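Local coordinates for protein L-hydantoinase (Arthrobacter aurescens, PDB 1GKR) that hydrolyses the ring of 5-substituted hydantoins, preferring aryl derivatives, with two zinc ions in each subunit of a homotetramer, at residues P265-D273 against P287-W298. Numbering follows the deposited sequence.
Sequences PQYLNITTD and PVRSAEMNIRLW
Leu268 and Trp298 form the tightly packed part of the contact. CD2 of Leu268 sits 4.2 Å from the centroid of the Trp298 five-membered ring and 2° off its normal, a CH-pi contact, and also meets CB of Leu297 at 3.8 Å. The indole NE1 donates to Leu268 O over 2.9 Å; the bond is bent (134° at the hydrogen), its donor lying above the carbonyl plane. A leucine in place of Trp298 would probably leave this carbonyl without its indole donor and Leu268 CD2 without the ring face it packs on. Val288 fills the middle: with CG1 anti to its backbone N (chi1 169°), that methyl lies 4.2 Å from Ile270 CB, while CG2 lies 4.3 Å from CD1 of Tyr267, off the ring plane; the ring edge meets Pro287 O and Val288 CA. The looser, more solvent-exposed side lies at Thr271 to Asp273, where Thr272 N bonds to Arg289 O (3.0 Å) but Asp273 meets just the methyl of Ala291. There Ser290 N-caps helix 291-303, its OG accepting from Met293 N. In this metal-dependent amidohydrolase barrel, the contact joins short helix 265-268, after strand 259-263, and its following loop to the loop before helix 291-303 and that helix's first turns. Tyr267 touches the zinc ligand His239, helix 341-350 packs on Leu268, and helix 243-254 meets Leu297.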
ATOM      1  N   PRO A 265     -14.640   9.328 -24.398  1.00 12.38           N
ATOM      2  CA  PRO A 265     -15.429   8.345 -25.137  1.00 10.90           C
ATOM      3  C   PRO A 265     -14.658   7.473 -26.117  1.00 12.18           C
ATOM      4  O   PRO A 265     -15.100   6.375 -26.421  1.00 14.67           O
ATOM      5  CB  PRO A 265     -16.526   9.189 -25.786  1.00 10.53           C
ATOM      6  CG  PRO A 265     -15.952  10.567 -25.840  1.00 12.86           C
ATOM      7  CD  PRO A 265     -15.161  10.693 -24.577  1.00 11.01           C
ATOM      8  N   GLN A 266     -13.505   7.932 -26.599  1.00 14.25           N
ATOM      9  CA  GLN A 266     -12.709   7.120 -27.534  1.00 16.71           C
ATOM     10  C   GLN A 266     -12.129   5.899 -26.842  1.00 16.64           C
ATOM     11  O   GLN A 266     -11.962   4.847 -27.456  1.00 18.54           O
ATOM     12  CB  GLN A 266     -11.514   7.889 -28.104  1.00 16.05           C
ATOM     13  CG  GLN A 266     -11.652   9.364 -28.079  1.00 22.25           C
ATOM     14  CD  GLN A 266     -11.255   9.949 -26.758  1.00 21.41           C
ATOM     15  OE1 GLN A 266     -10.116  10.362 -26.570  1.00 22.76           O
ATOM     16  NE2 GLN A 266     -12.194   9.981 -25.825  1.00 24.77           N
ATOM     17  N   TYR A 267     -11.789   6.055 -25.569  1.00 15.02           N
ATOM     18  CA  TYR A 267     -11.191   4.972 -24.816  1.00 14.62           C
ATOM     19  C   TYR A 267     -12.224   4.031 -24.235  1.00 15.63           C
ATOM     20  O   TYR A 267     -11.924   2.865 -23.986  1.00 16.68           O
ATOM     21  CB  TYR A 267     -10.310   5.544 -23.710  1.00 14.26           C
ATOM     22  CG  TYR A 267      -9.151   6.325 -24.257  1.00 13.25           C
ATOM     23  CD1 TYR A 267      -8.121   5.684 -24.944  1.00 14.06           C
ATOM     24  CD2 TYR A 267      -9.101   7.714 -24.134  1.00 12.03           C
ATOM     25  CE1 TYR A 267      -7.068   6.404 -25.499  1.00 13.28           C
ATOM     26  CE2 TYR A 267      -8.054   8.450 -24.687  1.00 10.37           C
ATOM     27  CZ  TYR A 267      -7.040   7.789 -25.367  1.00 13.72           C
ATOM     28  OH  TYR A 267      -6.003   8.507 -25.923  1.00 13.24           O
ATOM     29  N   LEU A 268     -13.437   4.531 -24.023  1.00 16.16           N
ATOM     30  CA  LEU A 268     -14.504   3.704 -23.464  1.00 17.09           C
ATOM     31  C   LEU A 268     -15.295   2.952 -24.531  1.00 18.61           C
ATOM     32  O   LEU A 268     -15.693   1.808 -24.314  1.00 18.47           O
ATOM     33  CB  LEU A 268     -15.469   4.562 -22.640  1.00 15.22           C
ATOM     34  CG  LEU A 268     -14.884   5.176 -21.368  1.00 14.00           C
ATOM     35  CD1 LEU A 268     -15.862   6.149 -20.761  1.00 15.44           C
ATOM     36  CD2 LEU A 268     -14.566   4.086 -20.390  1.00 14.10           C
ATOM     37  N   ASN A 269     -15.496   3.587 -25.684  1.00 17.68           N
ATOM     38  CA  ASN A 269     -16.272   2.999 -26.770  1.00 16.74           C
ATOM     39  C   ASN A 269     -15.505   2.350 -27.911  1.00 17.05           C
ATOM     40  O   ASN A 269     -16.105   1.980 -28.919  1.00 17.38           O
ATOM     41  CB  ASN A 269     -17.213   4.055 -27.334  1.00 14.71           C
ATOM     42  CG  ASN A 269     -18.166   4.575 -26.292  1.00 18.30           C
ATOM     43  OD1 ASN A 269     -19.125   3.899 -25.925  1.00 20.07           O
ATOM     44  ND2 ASN A 269     -17.898   5.774 -25.782  1.00 19.33           N
ATOM     45  N   ILE A 270     -14.189   2.219 -27.775  1.00 16.77           N
ATOM     46  CA  ILE A 270     -13.394   1.583 -28.821  1.00 16.72           C
ATOM     47  C   ILE A 270     -12.390   0.665 -28.164  1.00 17.87           C
ATOM     48  O   ILE A 270     -11.913   0.928 -27.061  1.00 17.67           O
ATOM     49  CB  ILE A 270     -12.637   2.596 -29.676  1.00 17.98           C
ATOM     50  CG1 ILE A 270     -13.605   3.621 -30.246  1.00 19.70           C
ATOM     51  CG2 ILE A 270     -11.960   1.890 -30.830  1.00 18.56           C
ATOM     52  CD1 ILE A 270     -12.909   4.722 -30.984  1.00 22.31           C
ATOM     53  N   THR A 271     -12.057  -0.409 -28.859  1.00 18.41           N
ATOM     54  CA  THR A 271     -11.143  -1.404 -28.333  1.00 18.15           C
ATOM     55  C   THR A 271     -10.119  -1.770 -29.369  1.00 20.59           C
ATOM     56  O   THR A 271     -10.326  -1.518 -30.552  1.00 21.34           O
ATOM     57  CB  THR A 271     -11.944  -2.641 -27.940  1.00 17.00           C
ATOM     58  OG1 THR A 271     -12.371  -2.489 -26.588  1.00 18.80           O
ATOM     59  CG2 THR A 271     -11.154  -3.894 -28.103  1.00 14.29           C
ATOM     60  N   THR A 272      -9.010  -2.359 -28.942  1.00 23.30           N
ATOM     61  CA  THR A 272      -8.009  -2.738 -29.917  1.00 26.76           C
ATOM     62  C   THR A 272      -8.564  -3.757 -30.902  1.00 30.97           C
ATOM     63  O   THR A 272      -8.102  -3.806 -32.039  1.00 33.79           O
ATOM     64  CB  THR A 272      -6.714  -3.285 -29.275  1.00 26.03           C
ATOM     65  OG1 THR A 272      -7.020  -4.333 -28.348  1.00 25.45           O
ATOM     66  CG2 THR A 272      -5.972  -2.169 -28.578  1.00 25.05           C
ATOM     67  N   ASP A 273      -9.549  -4.573 -30.525  1.00 33.29           N
ATOM     68  CA  ASP A 273     -10.027  -5.484 -31.549  1.00 37.39           C
ATOM     69  C   ASP A 273     -11.000  -4.843 -32.530  1.00 38.36           C
ATOM     70  O   ASP A 273     -11.842  -5.509 -33.120  1.00 42.84           O
ATOM     71  CB  ASP A 273     -10.560  -6.843 -31.012  1.00 40.12           C
ATOM     72  CG  ASP A 273     -11.130  -6.781 -29.621  1.00 40.82           C
ATOM     73  OD1 ASP A 273     -12.269  -6.301 -29.457  1.00 44.46           O
ATOM     74  OD2 ASP A 273     -10.437  -7.246 -28.691  1.00 41.98           O
ATOM     75  N   PRO A 287      -2.613   5.401 -27.091  1.00 16.87           N
ATOM     76  CA  PRO A 287      -3.343   4.404 -27.878  1.00 15.65           C
ATOM     77  C   PRO A 287      -4.571   3.856 -27.163  1.00 17.87           C
ATOM     78  O   PRO A 287      -4.635   3.840 -25.926  1.00 17.76           O
ATOM     79  CB  PRO A 287      -2.306   3.305 -28.090  1.00 14.16           C
ATOM     80  CG  PRO A 287      -0.998   4.007 -27.947  1.00 14.06           C
ATOM     81  CD  PRO A 287      -1.248   4.932 -26.801  1.00 13.66           C
ATOM     82  N   VAL A 288      -5.550   3.416 -27.948  1.00 17.87           N
ATOM     83  CA  VAL A 288      -6.740   2.802 -27.387  1.00 16.32           C
ATOM     84  C   VAL A 288      -6.213   1.465 -26.894  1.00 17.15           C
ATOM     85  O   VAL A 288      -5.351   0.859 -27.532  1.00 16.24           O
ATOM     86  CB  VAL A 288      -7.801   2.574 -28.455  1.00 16.13           C
ATOM     87  CG1 VAL A 288      -8.914   1.710 -27.911  1.00 15.81           C
ATOM     88  CG2 VAL A 288      -8.354   3.906 -28.896  1.00 15.90           C
ATOM     89  N   ARG A 289      -6.706   1.010 -25.753  1.00 16.86           N
ATOM     90  CA  ARG A 289      -6.222  -0.235 -25.189  1.00 18.22           C
ATOM     91  C   ARG A 289      -7.079  -1.478 -25.447  1.00 19.64           C
ATOM     92  O   ARG A 289      -8.053  -1.441 -26.198  1.00 20.52           O
ATOM     93  CB  ARG A 289      -5.998  -0.040 -23.695  1.00 18.17           C
ATOM     94  CG  ARG A 289      -4.557   0.270 -23.324  1.00 21.18           C
ATOM     95  CD  ARG A 289      -3.998   1.582 -23.850  1.00 17.87           C
ATOM     96  NE  ARG A 289      -2.633   1.358 -24.329  1.00 20.36           N
ATOM     97  CZ  ARG A 289      -1.594   2.165 -24.121  1.00 20.19           C
ATOM     98  NH1 ARG A 289      -1.726   3.285 -23.430  1.00 18.33           N
ATOM     99  NH2 ARG A 289      -0.411   1.850 -24.621  1.00 20.10           N
ATOM    100  N   SER A 290      -6.710  -2.581 -24.806  1.00 21.51           N
ATOM    101  CA  SER A 290      -7.403  -3.861 -24.983  1.00 23.36           C
ATOM    102  C   SER A 290      -8.827  -3.967 -24.445  1.00 23.88           C
ATOM    103  O   SER A 290      -9.238  -3.215 -23.555  1.00 24.04           O
ATOM    104  CB  SER A 290      -6.588  -4.991 -24.358  1.00 22.31           C
ATOM    105  OG  SER A 290      -6.908  -5.124 -22.986  1.00 22.36           O
ATOM    106  N   ALA A 291      -9.557  -4.950 -24.976  1.00 24.65           N
ATOM    107  CA  ALA A 291     -10.938  -5.209 -24.576  1.00 24.06           C
ATOM    108  C   ALA A 291     -11.027  -5.504 -23.085  1.00 22.92           C
ATOM    109  O   ALA A 291     -11.960  -5.069 -22.416  1.00 20.53           O
ATOM    110  CB  ALA A 291     -11.500  -6.379 -25.372  1.00 23.95           C
ATOM    111  N   GLU A 292     -10.055  -6.249 -22.572  1.00 24.50           N
ATOM    112  CA  GLU A 292     -10.030  -6.582 -21.160  1.00 28.48           C
ATOM    113  C   GLU A 292      -9.926  -5.331 -20.322  1.00 26.50           C
ATOM    114  O   GLU A 292     -10.642  -5.192 -19.331  1.00 27.37           O
ATOM    115  CB  GLU A 292      -8.847  -7.467 -20.845  1.00 34.93           C
ATOM    116  CG  GLU A 292      -8.791  -8.699 -21.684  1.00 51.69           C
ATOM    117  CD  GLU A 292      -7.530  -9.487 -21.406  1.00 64.72           C
ATOM    118  OE1 GLU A 292      -7.321  -9.875 -20.224  1.00 68.90           O
ATOM    119  OE2 GLU A 292      -6.746  -9.710 -22.365  1.00 70.91           O
ATOM    120  N   MET A 293      -9.035  -4.418 -20.709  1.00 23.71           N
ATOM    121  CA  MET A 293      -8.871  -3.185 -19.950  1.00 22.17           C
ATOM    122  C   MET A 293     -10.111  -2.332 -20.082  1.00 22.05           C
ATOM    123  O   MET A 293     -10.494  -1.616 -19.146  1.00 22.00           O
ATOM    124  CB  MET A 293      -7.648  -2.417 -20.426  1.00 19.88           C
ATOM    125  CG  MET A 293      -6.385  -3.191 -20.202  1.00 22.74           C
ATOM    126  SD  MET A 293      -4.885  -2.328 -20.609  1.00 25.68           S
ATOM    127  CE  MET A 293      -4.268  -1.915 -18.922  1.00 29.21           C
ATOM    128  N   ASN A 294     -10.747  -2.423 -21.245  1.00 19.68           N
ATOM    129  CA  ASN A 294     -11.959  -1.666 -21.497  1.00 19.01           C
ATOM    130  C   ASN A 294     -13.037  -1.967 -20.436  1.00 20.28           C
ATOM    131  O   ASN A 294     -13.705  -1.061 -19.943  1.00 21.65           O
ATOM    132  CB  ASN A 294     -12.493  -1.977 -22.889  1.00 14.92           C
ATOM    133  CG  ASN A 294     -13.682  -1.130 -23.242  1.00 17.23           C
ATOM    134  OD1 ASN A 294     -13.535  -0.031 -23.765  1.00 21.54           O
ATOM    135  ND2 ASN A 294     -14.878  -1.620 -22.929  1.00 18.85           N
ATOM    136  N   ILE A 295     -13.213  -3.236 -20.083  1.00 19.62           N
ATOM    137  CA  ILE A 295     -14.201  -3.596 -19.069  1.00 19.76           C
ATOM    138  C   ILE A 295     -13.918  -2.853 -17.765  1.00 18.89           C
ATOM    139  O   ILE A 295     -14.809  -2.228 -17.197  1.00 20.18           O
ATOM    140  CB  ILE A 295     -14.178  -5.110 -18.789  1.00 21.45           C
ATOM    141  CG1 ILE A 295     -14.687  -5.864 -20.012  1.00 22.42           C
ATOM    142  CG2 ILE A 295     -15.042  -5.438 -17.601  1.00 18.28           C
ATOM    143  CD1 ILE A 295     -14.243  -7.291 -20.029  1.00 24.33           C
ATOM    144  N   ARG A 296     -12.674  -2.930 -17.299  1.00 18.35           N
ATOM    145  CA  ARG A 296     -12.256  -2.261 -16.073  1.00 17.52           C
ATOM    146  C   ARG A 296     -12.596  -0.781 -16.124  1.00 16.49           C
ATOM    147  O   ARG A 296     -13.174  -0.229 -15.191  1.00 16.16           O
ATOM    148  CB  ARG A 296     -10.754  -2.410 -15.887  1.00 23.05           C
ATOM    149  CG  ARG A 296     -10.295  -3.755 -15.392  1.00 25.09           C
ATOM    150  CD  ARG A 296     -10.077  -3.701 -13.888  1.00 34.27           C
ATOM    151  NE  ARG A 296      -8.895  -2.928 -13.491  1.00 36.84           N
ATOM    152  CZ  ARG A 296      -7.667  -3.130 -13.974  1.00 37.72           C
ATOM    153  NH1 ARG A 296      -7.447  -4.076 -14.888  1.00 36.54           N
ATOM    154  NH2 ARG A 296      -6.650  -2.402 -13.527  1.00 37.24           N
ATOM    155  N   LEU A 297     -12.215  -0.142 -17.219  1.00 15.71           N
ATOM    156  CA  LEU A 297     -12.461   1.278 -17.417  1.00 15.77           C
ATOM    157  C   LEU A 297     -13.915   1.632 -17.154  1.00 16.28           C
ATOM    158  O   LEU A 297     -14.208   2.601 -16.437  1.00 16.84           O
ATOM    159  CB  LEU A 297     -12.094   1.660 -18.845  1.00 17.44           C
ATOM    160  CG  LEU A 297     -10.997   2.695 -19.086  1.00 18.06           C
ATOM    161  CD1 LEU A 297      -9.825   2.487 -18.157  1.00 16.16           C
ATOM    162  CD2 LEU A 297     -10.560   2.578 -20.538  1.00 19.47           C
ATOM    163  N   TRP A 298     -14.828   0.848 -17.725  1.00 15.01           N
ATOM    164  CA  TRP A 298     -16.253   1.103 -17.546  1.00 15.61           C
ATOM    165  C   TRP A 298     -16.706   0.985 -16.097  1.00 17.89           C
ATOM    166  O   TRP A 298     -17.619   1.697 -15.670  1.00 18.93           O
ATOM    167  CB  TRP A 298     -17.084   0.178 -18.417  1.00 12.23           C
ATOM    168  CG  TRP A 298     -17.287   0.687 -19.809  1.00 14.61           C
ATOM    169  CD1 TRP A 298     -16.665   0.247 -20.954  1.00 13.34           C
ATOM    170  CD2 TRP A 298     -18.226   1.681 -20.224  1.00 15.31           C
ATOM    171  NE1 TRP A 298     -17.170   0.900 -22.051  1.00 12.58           N
ATOM    172  CE2 TRP A 298     -18.129   1.786 -21.637  1.00 15.43           C
ATOM    173  CE3 TRP A 298     -19.145   2.494 -19.542  1.00 15.02           C
ATOM    174  CZ2 TRP A 298     -18.918   2.671 -22.381  1.00 16.75           C
ATOM    175  CZ3 TRP A 298     -19.932   3.376 -20.278  1.00 16.77           C
ATOM    176  CH2 TRP A 298     -19.813   3.456 -21.688  1.00 18.99           C
TER